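Local coordinates for Slr1438 protein (Synechocystis sp., PDB 3K25), which is of unknown function but belongs to the aldose 1-epimerase family and so may bind a sugar and act as an isomerase, at residues F79-L88 with T122-F130; V231-V241 with C252-R260. All blocks are in the same frame, centred on the assembly; numbering follows the deposited sequence.

Contact 1: F79-L88 with T122-F130; sequences FNHAGKSYRL and TLEAFPFAF
Tyr86 takes Pro127 over one face of its ring. The side chain can be followed outward. Tyr86 CB sits 3.6 Å from Ala125 O. CG is anti to the carbonyl carbon of its own residue (chi1 -61°), which brings the ring face to the proline. CG then meets Pro127 CD. Tyr86 CD2 and CE2 are nearest to this methylene, with CE2 to Pro127 CD at 3.4 Å; CD2 also passes Glu124 O. CE1 meets Pro127 CG. Tyr86 CZ faces Pro127 CG at 3.5 Å. At the tip, OH runs beside Pro127 CG and CB. The carbonyl oxygens Phe79 O and His81 O lie in plane at the ring edge. The whole is a CH-pi contact: Pro127 CD stands over the face, 3.6 Å from the centroid of the Tyr86 ring. With an alanine here, this side of Pro127 is likely to lose its aromatic partner, opening a gap between hairpin and loop.

The hairpin is made of the antiparallel strands 78-81 and 84-87. Its partner is the loop after helix 120-123, with Pro127 at the centre of an inverse gamma turn. No hydrogen bond joins the two segments.

His81 continues the aromatic packing. Phe128 points its edge at the imidazole face, with Phe128 CZ 3.6 Å from His81 NE2. The planes make 57°. Ala82 CB lies on the opposite face of His81. Phe79 brings CZ to the edge of the Phe126 ring, against Phe126 CD1 at 4.1 Å. Ala125 O sits at the edge of the Phe79 ring. Leu88 sets CD2 4.0 Å from Ala125 CB. Leu263 of helix 262-265 also touches Phe79 and Leu88, and Met157 touches Phe126 and Phe128.

Contact 2: V231-V241 with C252-R260; sequences VSFSELYQTLV and CLEPWSGPR
The indole of Trp256 carries Val241 on one face. Val241 CG2 stands over the six-membered ring, 3.4 Å from its centroid and 11° off the normal, a CH-pi contact. This methyl is anti to the carbonyl carbon of Val241, while CG1 is anti to the backbone N (chi1 171°) and lies against the carboxylate of Glu254. At the rim of the indole, Trp256 NE1 gives a hydrogen bond of 3.0 Å to Glu254 OE2. The bond uses the anti side of the carboxylate and is tilted from both planes. The second flat group, Tyr237, turns its ring edge to the backbone at Trp256 C. Its hydroxyl is bonded elsewhere, to Gln147.

The backbones form the antiparallel hairpin of strands 239-245 and 250-256. Val241 and Glu254 are a hydrogen-bonded pair, with Glu254 N to Val241 O at 2.7 Å and a return bond from Val241 N to Glu254 O. Trp256 N bonds Thr239 O. Trp256 O receives Thr239 N at 3.0 Å and, weakly, Gln238 N at 3.2 Å. Two residues facing one is a classic beta bulge. Leu240 and Pro255 pair at a non-hydrogen-bonded site, where the missing N-H of proline costs nothing across this hairpin.

Pro255 and Leu240 point to the face of the sheet away from Trp256. There Pro255 also meets Tyr237 CD2, Phe233 CD1 and Val231 CG1. Val231 CG2 slides past Leu253 CD2 at 3.9 Å. Strand 231-233 belongs to another sheet; its axis runs 8.2 Å from that of 252-256. These side chains pack between two sheets, consistent with the beta supersandwich of the galactose mutarotase clan. Beyond the bulge, Leu236 CG rests on Ser257 CB at 3.7 Å, and Ser257 OG bonds Leu161 N.

In the fold
Contact 1 and contact 2 do not touch. Their centres are 24 Å apart and their nearest atoms about 10 Å apart. The centre of contact 2 is about 9 Å, and that of contact 1 about 22 Å, from the centre of the chain. Contact 2 is buried, while contact 1 is only partly buried. Strand 157-168 connects them: Met157 meets contact 1, and Leu161, Phe163 and His164 meet contact 2, His164 at Glu254. Helix 262-265, soon after 252-260, also reaches back to the hairpin 79-88. In relatives of the galactose mutarotase clan the sugar lies in a cleft of the beta sandwich; contact 2 is probably nearer to it than contact 1.

Contact 1: F79-L88 with T122-F130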
loop_
_atom_site.group_PDB
_atom_site.type_symbol
_atom_site.label_atom_id
_atom_site.label_comp_id
_atom_site.label_asym_id
_atom_site.label_seq_id
_atom_site.Cartn_x
_atom_site.Cartn_y
_atom_site.Cartn_z
ATOM N N PHE A 79 -19.504 -2.471 10.199
ATOM C CA PHE A 79 -19.508 -1.277 11.029
ATOM C C PHE A 79 -20.851 -0.602 10.828
ATOM O O PHE A 79 -21.419 -0.626 9.735
ATOM C CB PHE A 79 -18.387 -0.304 10.641
ATOM C CG PHE A 79 -18.620 0.410 9.341
ATOM C CD1 PHE A 79 -18.475 -0.259 8.127
ATOM C CD2 PHE A 79 -18.975 1.755 9.330
ATOM C CE1 PHE A 79 -18.675 0.398 6.922
ATOM C CE2 PHE A 79 -19.180 2.430 8.125
ATOM C CZ PHE A 79 -19.029 1.748 6.915
ATOM N N ASN A 80 -21.364 -0.015 11.897
ATOM C CA ASN A 80 -22.643 0.663 11.832
ATOM C C ASN A 80 -22.411 2.139 11.615
ATOM O O ASN A 80 -21.439 2.699 12.114
ATOM C CB ASN A 80 -23.422 0.459 13.136
ATOM C CG ASN A 80 -23.991 -0.944 13.266
ATOM O OD1 ASN A 80 -23.575 -1.867 12.558
ATOM N ND2 ASN A 80 -24.942 -1.113 14.182
ATOM N N HIS A 81 -23.292 2.759 10.844
ATOM C CA HIS A 81 -23.215 4.194 10.605
ATOM C C HIS A 81 -24.635 4.712 10.507
ATOM O O HIS A 81 -25.423 4.244 9.683
ATOM C CB HIS A 81 -22.470 4.533 9.313
ATOM C CG HIS A 81 -22.520 5.990 8.969
ATOM N ND1 HIS A 81 -21.880 6.954 9.718
ATOM C CD2 HIS A 81 -23.188 6.654 7.994
ATOM C CE1 HIS A 81 -22.150 8.148 9.221
ATOM N NE2 HIS A 81 -22.942 7.994 8.173
ATOM N N ALA A 82 -24.957 5.675 11.357
ATOM C CA ALA A 82 -26.297 6.255 11.366
ATOM C C ALA A 82 -27.357 5.156 11.438
ATOM O O ALA A 82 -28.251 5.081 10.590
ATOM C CB ALA A 82 -26.506 7.107 10.114
ATOM N N GLY A 83 -27.240 4.306 12.455
ATOM C CA GLY A 83 -28.188 3.224 12.639
ATOM C C GLY A 83 -27.961 2.043 11.716
ATOM O O GLY A 83 -27.889 0.900 12.168
ATOM N N LYS A 84 -27.845 2.319 10.421
ATOM C CA LYS A 84 -27.639 1.276 9.421
ATOM C C LYS A 84 -26.321 0.524 9.597
ATOM O O LYS A 84 -25.370 1.030 10.199
ATOM C CB LYS A 84 -27.708 1.875 8.010
ATOM C CG LYS A 84 -29.003 2.619 7.687
ATOM C CD LYS A 84 -30.217 1.698 7.741
ATOM C CE LYS A 84 -31.517 2.436 7.410
ATOM N NZ LYS A 84 -31.854 3.517 8.382
ATOM N N SER A 85 -26.275 -0.694 9.063
ATOM C CA SER A 85 -25.087 -1.541 9.154
ATOM C C SER A 85 -24.453 -1.766 7.773
ATOM O O SER A 85 -25.160 -1.937 6.770
ATOM C CB SER A 85 -25.465 -2.881 9.784
ATOM O OG SER A 85 -24.326 -3.703 9.923
ATOM N N TYR A 86 -23.122 -1.762 7.725
ATOM C CA TYR A 86 -22.405 -1.942 6.460
ATOM C C TYR A 86 -21.327 -3.017 6.518
ATOM O O TYR A 86 -20.642 -3.158 7.525
ATOM C CB TYR A 86 -21.780 -0.609 6.010
ATOM C CG TYR A 86 -22.808 0.484 5.768
ATOM C CD1 TYR A 86 -23.401 1.159 6.841
ATOM C CD2 TYR A 86 -23.254 0.778 4.475
ATOM C CE1 TYR A 86 -24.415 2.086 6.637
ATOM C CE2 TYR A 86 -24.272 1.708 4.261
ATOM C CZ TYR A 86 -24.850 2.359 5.349
ATOM O OH TYR A 86 -25.860 3.281 5.153
ATOM N N ARG A 87 -21.179 -3.760 5.423
ATOM C CA ARG A 87 -20.191 -4.835 5.326
ATOM C C ARG A 87 -18.992 -4.430 4.469
ATOM O O ARG A 87 -19.149 -3.976 3.341
ATOM C CB ARG A 87 -20.839 -6.080 4.711
ATOM C CG ARG A 87 -22.113 -6.523 5.406
ATOM C CD ARG A 87 -21.815 -7.116 6.772
ATOM N NE ARG A 87 -20.998 -8.323 6.660
ATOM C CZ ARG A 87 -21.404 -9.456 6.091
ATOM N NH1 ARG A 87 -20.585 -10.498 6.034
ATOM N NH2 ARG A 87 -22.629 -9.554 5.588
ATOM N N LEU A 88 -17.795 -4.612 5.004
ATOM C CA LEU A 88 -16.568 -4.282 4.290
ATOM C C LEU A 88 -15.517 -5.358 4.473
ATOM O O LEU A 88 -15.185 -5.728 5.605
ATOM C CB LEU A 88 -15.983 -2.977 4.801
ATOM C CG LEU A 88 -16.526 -1.681 4.242
ATOM C CD1 LEU A 88 -16.025 -0.542 5.108
ATOM C CD2 LEU A 88 -16.080 -1.527 2.815
ATOM N N THR A 122 -20.158 0.536 -4.410
ATOM C CA THR A 122 -19.294 1.028 -3.368
ATOM C C THR A 122 -20.099 1.686 -2.254
ATOM O O THR A 122 -19.775 1.540 -1.080
ATOM C CB THR A 122 -18.269 2.010 -3.982
ATOM O OG1 THR A 122 -16.985 1.778 -3.396
ATOM C CG2 THR A 122 -18.676 3.450 -3.762
ATOM N N LEU A 123 -21.168 2.384 -2.634
ATOM C CA LEU A 123 -22.034 3.090 -1.685
ATOM C C LEU A 123 -22.816 2.109 -0.824
ATOM O O LEU A 123 -23.299 2.445 0.260
ATOM C CB LEU A 123 -23.000 3.973 -2.465
ATOM C CG LEU A 123 -22.900 5.501 -2.418
ATOM C CD1 LEU A 123 -21.455 5.974 -2.432
ATOM C CD2 LEU A 123 -23.693 6.056 -3.627
ATOM N N GLU A 124 -22.917 0.888 -1.327
ATOM C CA GLU A 124 -23.639 -0.178 -0.659
ATOM C C GLU A 124 -22.836 -0.762 0.508
ATOM O O GLU A 124 -23.391 -1.410 1.392
ATOM C CB GLU A 124 -23.961 -1.261 -1.690
ATOM C CG GLU A 124 -25.105 -2.170 -1.322
ATOM C CD GLU A 124 -25.581 -3.000 -2.503
ATOM O OE1 GLU A 124 -26.033 -2.405 -3.507
ATOM O OE2 GLU A 124 -25.505 -4.247 -2.429
ATOM N N ALA A 125 -21.528 -0.521 0.513
ATOM C CA ALA A 125 -20.652 -1.018 1.574
ATOM C C ALA A 125 -19.979 0.135 2.331
ATOM O O ALA A 125 -19.383 -0.072 3.398
ATOM C CB ALA A 125 -19.582 -1.932 0.971
ATOM N N PHE A 126 -20.093 1.340 1.775
ATOM C CA PHE A 126 -19.477 2.534 2.335
ATOM C C PHE A 126 -20.266 3.718 1.766
ATOM O O PHE A 126 -19.930 4.241 0.701
ATOM C CB PHE A 126 -18.017 2.578 1.873
ATOM C CG PHE A 126 -17.200 3.658 2.514
ATOM C CD1 PHE A 126 -16.983 3.661 3.894
ATOM C CD2 PHE A 126 -16.634 4.674 1.731
ATOM C CE1 PHE A 126 -16.207 4.673 4.494
ATOM C CE2 PHE A 126 -15.861 5.686 2.318
ATOM C CZ PHE A 126 -15.647 5.687 3.701
ATOM N N PRO A 127 -21.320 4.159 2.483
ATOM C CA PRO A 127 -22.211 5.263 2.106
ATOM C C PRO A 127 -21.614 6.665 2.028
ATOM O O PRO A 127 -22.148 7.595 2.630
ATOM C CB PRO A 127 -23.309 5.176 3.159
ATOM C CG PRO A 127 -22.532 4.814 4.378
ATOM C CD PRO A 127 -21.614 3.721 3.866
ATOM N N PHE A 128 -20.519 6.829 1.294
ATOM C CA PHE A 128 -19.909 8.151 1.155
ATOM C C PHE A 128 -19.450 8.379 -0.277
ATOM O O PHE A 128 -18.799 7.522 -0.875
ATOM C CB PHE A 128 -18.738 8.299 2.123
ATOM C CG PHE A 128 -19.119 8.099 3.558
ATOM C CD1 PHE A 128 -19.666 9.142 4.298
ATOM C CD2 PHE A 128 -18.948 6.860 4.165
ATOM C CE1 PHE A 128 -20.038 8.962 5.626
ATOM C CE2 PHE A 128 -19.316 6.664 5.494
ATOM C CZ PHE A 128 -19.865 7.723 6.231
ATOM N N ALA A 129 -19.797 9.540 -0.819
ATOM C CA ALA A 129 -19.449 9.896 -2.192
ATOM C C ALA A 129 -17.979 10.283 -2.329
ATOM O O ALA A 129 -17.651 11.444 -2.622
ATOM C CB ALA A 129 -20.336 11.052 -2.656
ATOM N N PHE A 130 -17.099 9.304 -2.151
ATOM C CA PHE A 130 -15.663 9.553 -2.227
ATOM C C PHE A 130 -15.103 9.644 -3.642
ATOM O O PHE A 130 -15.664 9.106 -4.598
ATOM C CB PHE A 130 -14.900 8.451 -1.471
ATOM C CG PHE A 130 -14.720 7.182 -2.262
ATOM C CD1 PHE A 130 -13.670 7.062 -3.176
ATOM C CD2 PHE A 130 -15.632 6.140 -2.141
ATOM C CE1 PHE A 130 -13.535 5.921 -3.969
ATOM C CE2 PHE A 130 -15.516 4.990 -2.920
ATOM C CZ PHE A 130 -14.464 4.875 -3.842
#

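Contact 2: V231-V241 with C252-R260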
loop_
_atom_site.group_PDB
_atom_site.type_symbol
_atom_site.label_atom_id
_atom_site.label_comp_id
_atom_site.label_asym_id
_atom_site.label_seq_id
_atom_site.Cartn_x
_atom_site.Cartn_y
_atom_site.Cartn_z
ATOM N N VAL A 231 10.982 4.438 3.955
ATOM C CA VAL A 231 9.592 4.840 3.794
ATOM C C VAL A 231 9.297 6.128 4.563
ATOM O O VAL A 231 9.432 6.169 5.789
ATOM C CB VAL A 231 8.640 3.746 4.317
ATOM C CG1 VAL A 231 7.213 4.121 4.008
ATOM C CG2 VAL A 231 8.990 2.405 3.695
ATOM N N SER A 232 8.903 7.178 3.854
ATOM C CA SER A 232 8.575 8.436 4.510
ATOM C C SER A 232 7.109 8.735 4.202
ATOM O O SER A 232 6.553 8.172 3.259
ATOM C CB SER A 232 9.491 9.555 4.014
ATOM O OG SER A 232 9.379 9.736 2.617
ATOM N N PHE A 233 6.479 9.613 4.983
ATOM C CA PHE A 233 5.055 9.895 4.782
ATOM C C PHE A 233 4.506 11.167 5.420
ATOM O O PHE A 233 5.001 11.632 6.448
ATOM C CB PHE A 233 4.239 8.709 5.307
ATOM C CG PHE A 233 4.836 8.060 6.534
ATOM C CD1 PHE A 233 5.916 7.174 6.419
ATOM C CD2 PHE A 233 4.334 8.342 7.804
ATOM C CE1 PHE A 233 6.485 6.580 7.541
ATOM C CE2 PHE A 233 4.903 7.747 8.945
ATOM C CZ PHE A 233 5.978 6.865 8.810
ATOM N N SER A 234 3.461 11.715 4.808
ATOM C CA SER A 234 2.816 12.914 5.331
ATOM C C SER A 234 2.091 12.561 6.652
ATOM O O SER A 234 1.901 11.380 6.972
ATOM C CB SER A 234 1.840 13.483 4.293
ATOM O OG SER A 234 0.702 12.653 4.116
ATOM N N GLU A 235 1.678 13.574 7.412
ATOM C CA GLU A 235 1.042 13.333 8.704
ATOM C C GLU A 235 -0.263 12.542 8.774
ATOM O O GLU A 235 -0.743 12.255 9.869
ATOM C CB GLU A 235 0.878 14.650 9.461
ATOM C CG GLU A 235 0.003 15.681 8.798
ATOM C CD GLU A 235 0.099 17.031 9.498
ATOM O OE1 GLU A 235 -0.546 17.998 9.031
ATOM O OE2 GLU A 235 0.823 17.125 10.519
ATOM N N LEU A 236 -0.839 12.188 7.632
ATOM C CA LEU A 236 -2.071 11.403 7.631
ATOM C C LEU A 236 -1.757 9.995 8.159
ATOM O O LEU A 236 -2.628 9.310 8.697
ATOM C CB LEU A 236 -2.639 11.292 6.209
ATOM C CG LEU A 236 -3.798 10.300 6.001
ATOM C CD1 LEU A 236 -5.061 10.862 6.645
ATOM C CD2 LEU A 236 -4.032 10.016 4.509
ATOM N N TYR A 237 -0.500 9.578 8.020
ATOM C CA TYR A 237 -0.108 8.246 8.446
ATOM C C TYR A 237 0.504 8.202 9.830
ATOM O O TYR A 237 1.585 8.748 10.062
ATOM C CB TYR A 237 0.843 7.655 7.413
ATOM C CG TYR A 237 0.238 7.706 6.039
ATOM C CD1 TYR A 237 0.450 8.809 5.203
ATOM C CD2 TYR A 237 -0.630 6.696 5.602
ATOM C CE1 TYR A 237 -0.197 8.905 3.958
ATOM C CE2 TYR A 237 -1.281 6.784 4.368
ATOM C CZ TYR A 237 -1.064 7.889 3.554
ATOM O OH TYR A 237 -1.727 7.990 2.347
ATOM N N GLN A 238 -0.186 7.516 10.741
ATOM C CA GLN A 238 0.249 7.418 12.130
ATOM C C GLN A 238 0.630 6.018 12.575
ATOM O O GLN A 238 1.129 5.836 13.684
ATOM C CB GLN A 238 -0.860 7.962 13.020
ATOM C CG GLN A 238 -1.345 9.321 12.540
ATOM C CD GLN A 238 -2.713 9.670 13.069
ATOM O OE1 GLN A 238 -2.867 10.008 14.239
ATOM N NE2 GLN A 238 -3.724 9.579 12.204
ATOM N N THR A 239 0.405 5.038 11.704
ATOM C CA THR A 239 0.723 3.645 12.016
ATOM C C THR A 239 1.654 2.973 11.007
ATOM O O THR A 239 1.572 3.215 9.802
ATOM C CB THR A 239 -0.558 2.799 12.135
ATOM O OG1 THR A 239 -1.170 3.035 13.414
ATOM C CG2 THR A 239 -0.237 1.317 11.995
ATOM N N LEU A 240 2.528 2.113 11.519
ATOM C CA LEU A 240 3.474 1.400 10.688
ATOM C C LEU A 240 3.276 -0.097 10.872
ATOM O O LEU A 240 3.325 -0.610 11.996
ATOM C CB LEU A 240 4.888 1.795 11.079
ATOM C CG LEU A 240 5.859 2.193 9.968
ATOM C CD1 LEU A 240 5.139 2.703 8.714
ATOM C CD2 LEU A 240 6.772 3.275 10.553
ATOM N N VAL A 241 3.040 -0.794 9.759
ATOM C CA VAL A 241 2.821 -2.235 9.790
ATOM C C VAL A 241 3.971 -2.999 9.126
ATOM O O VAL A 241 4.532 -2.552 8.121
ATOM C CB VAL A 241 1.485 -2.604 9.082
ATOM C CG1 VAL A 241 1.375 -4.120 8.915
ATOM C CG2 VAL A 241 0.297 -2.074 9.888
ATOM N N CYS A 252 7.269 -6.264 4.130
ATOM C CA CYS A 252 6.358 -5.132 4.030
ATOM C C CYS A 252 6.565 -4.137 5.179
ATOM O O CYS A 252 6.503 -4.494 6.349
ATOM C CB CYS A 252 4.898 -5.623 4.030
ATOM S SG CYS A 252 4.422 -6.800 2.700
ATOM N N LEU A 253 6.841 -2.891 4.829
ATOM C CA LEU A 253 7.015 -1.822 5.802
ATOM C C LEU A 253 5.912 -0.887 5.326
ATOM O O LEU A 253 6.133 -0.049 4.456
ATOM C CB LEU A 253 8.390 -1.175 5.638
ATOM C CG LEU A 253 8.835 -0.293 6.801
ATOM C CD1 LEU A 253 8.725 -1.084 8.083
ATOM C CD2 LEU A 253 10.267 0.179 6.592
ATOM N N GLU A 254 4.724 -1.046 5.897
ATOM C CA GLU A 254 3.555 -0.301 5.456
ATOM C C GLU A 254 2.996 0.868 6.275
ATOM O O GLU A 254 2.728 0.747 7.476
ATOM C CB GLU A 254 2.412 -1.298 5.205
ATOM C CG GLU A 254 2.855 -2.750 5.131
ATOM C CD GLU A 254 1.704 -3.722 5.299
ATOM O OE1 GLU A 254 1.952 -4.950 5.390
ATOM O OE2 GLU A 254 0.547 -3.259 5.339
ATOM N N PRO A 255 2.795 2.018 5.615
ATOM C CA PRO A 255 2.250 3.213 6.263
ATOM C C PRO A 255 0.714 3.178 6.221
ATOM O O PRO A 255 0.123 3.083 5.149
ATOM C CB PRO A 255 2.838 4.347 5.425
ATOM C CG PRO A 255 2.876 3.751 4.059
ATOM C CD PRO A 255 3.395 2.356 4.312
ATOM N N TRP A 256 0.085 3.242 7.394
ATOM C CA TRP A 256 -1.379 3.223 7.531
ATOM C C TRP A 256 -1.831 4.492 8.227
ATOM O O TRP A 256 -1.183 4.942 9.178
ATOM C CB TRP A 256 -1.828 2.046 8.399
ATOM C CG TRP A 256 -1.721 0.701 7.769
ATOM C CD1 TRP A 256 -1.005 0.358 6.650
ATOM C CD2 TRP A 256 -2.314 -0.508 8.252
ATOM N NE1 TRP A 256 -1.120 -0.989 6.414
ATOM C CE2 TRP A 256 -1.916 -1.545 7.382
ATOM C CE3 TRP A 256 -3.143 -0.815 9.339
ATOM C CZ2 TRP A 256 -2.320 -2.867 7.564
ATOM C CZ3 TRP A 256 -3.543 -2.131 9.519
ATOM C CH2 TRP A 256 -3.131 -3.140 8.637
ATOM N N SER A 257 -2.943 5.068 7.788
ATOM C CA SER A 257 -3.407 6.292 8.433
ATOM C C SER A 257 -3.935 5.927 9.819
ATOM O O SER A 257 -3.928 6.741 10.756
ATOM C CB SER A 257 -4.496 6.985 7.591
ATOM O OG SER A 257 -5.651 6.177 7.446
ATOM N N GLY A 258 -4.368 4.676 9.937
ATOM C CA GLY A 258 -4.893 4.177 11.195
ATOM C C GLY A 258 -4.781 2.666 11.270
ATOM O O GLY A 258 -4.576 2.008 10.245
ATOM N N PRO A 259 -4.911 2.084 12.473
ATOM C CA PRO A 259 -4.823 0.632 12.674
ATOM C C PRO A 259 -6.102 -0.128 12.317
ATOM O O PRO A 259 -7.081 0.451 11.846
ATOM C CB PRO A 259 -4.492 0.522 14.158
ATOM C CG PRO A 259 -5.276 1.658 14.737
ATOM C CD PRO A 259 -4.989 2.789 13.768
ATOM N N ARG A 260 -6.088 -1.435 12.545
ATOM C CA ARG A 260 -7.256 -2.248 12.262
ATOM C C ARG A 260 -8.427 -1.807 13.131
ATOM O O ARG A 260 -8.246 -1.426 14.290
ATOM C CB ARG A 260 -6.955 -3.729 12.513
ATOM C CG ARG A 260 -8.185 -4.617 12.405
ATOM C CD ARG A 260 -7.853 -6.104 12.447
ATOM N NE ARG A 260 -7.368 -6.546 13.752
ATOM C CZ ARG A 260 -7.093 -7.813 14.056
ATOM N NH1 ARG A 260 -7.257 -8.765 13.142
ATOM N NH2 ARG A 260 -6.653 -8.131 15.269
#